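Local coordinates for methyl-coenzyme M reductase subunit beta (Methanosarcina barkeri, PDB 1E6Y), which serves as a subunit of the nickel-tetrapyrrole (coenzyme F430) enzyme that releases methane from methyl-coenzyme M, with coenzyme B as reductant, at residues A238-N243 against R383-P388. Numbering follows the deposited sequence.
Sequences AYQGLN and RGFAIP
Gln240 meets Phe385 where the last turn of helix 228-241 faces the loop leading into helix 387-395, within the helix-rich C-terminal domain of the beta subunit. A buried glutamine here joins a helix to a loop through its amide. The last turn, 238-241, is a wider pi-type turn and holds Gln240. Gln240 itself points toward the loop: CG lies anti to the backbone N (chi1 -171°) and the chain stays extended, carrying the amide across a CA-CA separation of 7.7 Å between Gln240 and Phe385. There NE2 donates to Phe385 O at 3.0 Å, with an N-H...O angle of 156° and the donor tilted modestly from the carbonyl plane. The same NE2 also bonds Ala304 O of helix 296-318, so two carbonyls hold the amide's rotation. Cutting the side chain back to an alanine would probably leave the carbonyls of Phe385 and Ala304 without their shared donor and open a gap between helix and loop. Within 383-388, Arg383 O sits over one face of the Phe385 ring. Gln240 OE1 lies 3.5 Å from Phe385 CA, only loosely approaches Pro388 CG, and meets the ring edge in plane, 3.7 Å from Phe385 CD2.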
ATOM      1  N   ALA E 238       1.058  15.647 -32.961  1.00 10.79           N
ATOM      2  CA  ALA E 238       1.253  15.763 -34.404  1.00 10.82           C
ATOM      3  C   ALA E 238       2.724  15.958 -34.767  1.00 10.36           C
ATOM      4  O   ALA E 238       3.268  15.227 -35.597  1.00 10.67           O
ATOM      5  CB  ALA E 238       0.425  16.919 -34.953  1.00 10.57           C
ATOM      6  N   TYR E 239       3.375  16.910 -34.105  1.00 10.52           N
ATOM      7  CA  TYR E 239       4.739  17.286 -34.453  1.00 11.03           C
ATOM      8  C   TYR E 239       5.803  16.343 -33.890  1.00 10.64           C
ATOM      9  O   TYR E 239       6.642  15.836 -34.637  1.00 10.62           O
ATOM     10  CB  TYR E 239       5.012  18.726 -34.010  1.00 11.68           C
ATOM     11  CG  TYR E 239       4.436  19.755 -34.953  1.00 12.28           C
ATOM     12  CD1 TYR E 239       3.157  20.273 -34.754  1.00 13.42           C
ATOM     13  CD2 TYR E 239       5.148  20.168 -36.078  1.00 13.92           C
ATOM     14  CE1 TYR E 239       2.596  21.178 -35.657  1.00 13.70           C
ATOM     15  CE2 TYR E 239       4.599  21.069 -36.988  1.00 14.45           C
ATOM     16  CZ  TYR E 239       3.323  21.568 -36.773  1.00 14.71           C
ATOM     17  OH  TYR E 239       2.769  22.442 -37.685  1.00 14.62           O
ATOM     18  N   GLN E 240       5.765  16.096 -32.583  1.00 10.98           N
ATOM     19  CA  GLN E 240       6.732  15.190 -31.973  1.00 11.12           C
ATOM     20  C   GLN E 240       6.426  13.728 -32.291  1.00 10.90           C
ATOM     21  O   GLN E 240       7.325  12.962 -32.643  1.00 11.31           O
ATOM     22  CB  GLN E 240       6.781  15.381 -30.456  1.00 11.16           C
ATOM     23  CG  GLN E 240       7.918  14.620 -29.785  1.00 10.88           C
ATOM     24  CD  GLN E 240       7.821  14.635 -28.274  1.00 11.54           C
ATOM     25  OE1 GLN E 240       6.806  14.236 -27.701  1.00 12.19           O
ATOM     26  NE2 GLN E 240       8.886  15.078 -27.617  1.00 10.85           N
ATOM     27  N   GLY E 241       5.155  13.351 -32.183  1.00 10.89           N
ATOM     28  CA  GLY E 241       4.791  11.953 -32.316  1.00 10.59           C
ATOM     29  C   GLY E 241       4.667  11.453 -33.743  1.00 10.50           C
ATOM     30  O   GLY E 241       5.078  10.332 -34.049  1.00 10.79           O
ATOM     31  N   LEU E 242       4.094  12.276 -34.617  1.00 10.50           N
ATOM     32  CA  LEU E 242       3.689  11.809 -35.937  1.00 10.45           C
ATOM     33  C   LEU E 242       4.417  12.518 -37.078  1.00 10.48           C
ATOM     34  O   LEU E 242       3.956  12.496 -38.224  1.00 10.21           O
ATOM     35  CB  LEU E 242       2.172  11.959 -36.092  1.00 11.28           C
ATOM     36  CG  LEU E 242       1.328  11.213 -35.048  1.00 11.22           C
ATOM     37  CD1 LEU E 242      -0.155  11.467 -35.292  1.00 12.56           C
ATOM     38  CD2 LEU E 242       1.633   9.716 -35.107  1.00 12.58           C
ATOM     39  N   ASN E 243       5.565  13.117 -36.760  1.00 10.17           N
ATOM     40  CA  ASN E 243       6.465  13.698 -37.759  1.00 10.17           C
ATOM     41  C   ASN E 243       5.736  14.685 -38.681  1.00 10.20           C
ATOM     42  O   ASN E 243       5.892  14.649 -39.904  1.00 10.37           O
ATOM     43  CB  ASN E 243       7.133  12.580 -38.575  1.00 10.61           C
ATOM     44  CG  ASN E 243       8.230  13.090 -39.500  1.00 10.09           C
ATOM     45  OD1 ASN E 243       8.865  14.109 -39.230  1.00 10.15           O
ATOM     46  ND2 ASN E 243       8.470  12.366 -40.584  1.00 10.94           N
ATOM     47  N   ARG E 383       3.927  16.070 -19.726  1.00  8.77           N
ATOM     48  CA  ARG E 383       2.658  15.655 -20.340  1.00  8.35           C
ATOM     49  C   ARG E 383       2.834  14.912 -21.645  1.00  8.40           C
ATOM     50  O   ARG E 383       2.313  15.309 -22.711  1.00  8.28           O
ATOM     51  CB  ARG E 383       1.764  16.889 -20.451  1.00  8.08           C
ATOM     52  CG  ARG E 383       1.380  17.485 -19.103  1.00  8.04           C
ATOM     53  CD  ARG E 383       0.526  18.722 -19.274  1.00  7.77           C
ATOM     54  NE  ARG E 383       1.407  19.832 -19.729  1.00  8.33           N
ATOM     55  CZ  ARG E 383       0.877  21.035 -19.898  1.00  8.92           C
ATOM     56  NH1 ARG E 383       1.757  21.978 -20.292  1.00 10.06           N
ATOM     57  NH2 ARG E 383      -0.391  21.356 -19.733  1.00  9.25           N
ATOM     58  N   GLY E 384       3.567  13.805 -21.568  1.00  8.25           N
ATOM     59  CA  GLY E 384       3.694  12.903 -22.696  1.00  8.39           C
ATOM     60  C   GLY E 384       4.849  13.200 -23.633  1.00  8.63           C
ATOM     61  O   GLY E 384       5.035  12.484 -24.614  1.00  8.68           O
ATOM     62  N   PHE E 385       5.650  14.217 -23.320  1.00  9.11           N
ATOM     63  CA  PHE E 385       6.678  14.685 -24.252  1.00  9.72           C
ATOM     64  C   PHE E 385       8.061  14.089 -23.992  1.00 10.41           C
ATOM     65  O   PHE E 385       8.994  14.319 -24.765  1.00  9.77           O
ATOM     66  CB  PHE E 385       6.761  16.216 -24.228  1.00 10.95           C
ATOM     67  CG  PHE E 385       5.460  16.902 -24.544  1.00 12.54           C
ATOM     68  CD1 PHE E 385       4.904  17.813 -23.650  1.00 13.04           C
ATOM     69  CD2 PHE E 385       4.766  16.603 -25.716  1.00 13.92           C
ATOM     70  CE1 PHE E 385       3.674  18.418 -23.913  1.00 14.25           C
ATOM     71  CE2 PHE E 385       3.533  17.203 -25.988  1.00 14.77           C
ATOM     72  CZ  PHE E 385       2.987  18.111 -25.084  1.00 14.53           C
ATOM     73  N   ALA E 386       8.185  13.292 -22.932  1.00  9.43           N
ATOM     74  CA  ALA E 386       9.480  12.743 -22.537  1.00  9.71           C
ATOM     75  C   ALA E 386       9.633  11.267 -22.913  1.00  9.57           C
ATOM     76  O   ALA E 386      10.621  10.876 -23.537  1.00  9.43           O
ATOM     77  CB  ALA E 386       9.689  12.930 -21.034  1.00  9.53           C
ATOM     78  N   ILE E 387       8.642  10.457 -22.554  1.00  8.62           N
ATOM     79  CA  ILE E 387       8.713   9.012 -22.741  1.00  8.72           C
ATOM     80  C   ILE E 387       8.853   8.543 -24.199  1.00  8.62           C
ATOM     81  O   ILE E 387       9.563   7.570 -24.467  1.00  8.52           O
ATOM     82  CB  ILE E 387       7.501   8.318 -22.055  1.00  9.04           C
ATOM     83  CG1 ILE E 387       7.683   8.370 -20.535  1.00  9.37           C
ATOM     84  CG2 ILE E 387       7.360   6.865 -22.518  1.00  9.77           C
ATOM     85  CD1 ILE E 387       8.922   7.637 -20.042  1.00 10.38           C
ATOM     86  N   PRO E 388       8.236   9.256 -25.165  1.00  8.53           N
ATOM     87  CA  PRO E 388       8.471   8.897 -26.570  1.00  8.24           C
ATOM     88  C   PRO E 388       9.946   8.935 -26.982  1.00  7.98           C
ATOM     89  O   PRO E 388      10.409   8.069 -27.726  1.00  8.41           O
ATOM     90  CB  PRO E 388       7.635   9.916 -27.337  1.00  8.40           C
ATOM     91  CG  PRO E 388       6.505  10.199 -26.415  1.00  8.68           C
ATOM     92  CD  PRO E 388       7.132  10.224 -25.040  1.00  8.99           C
TER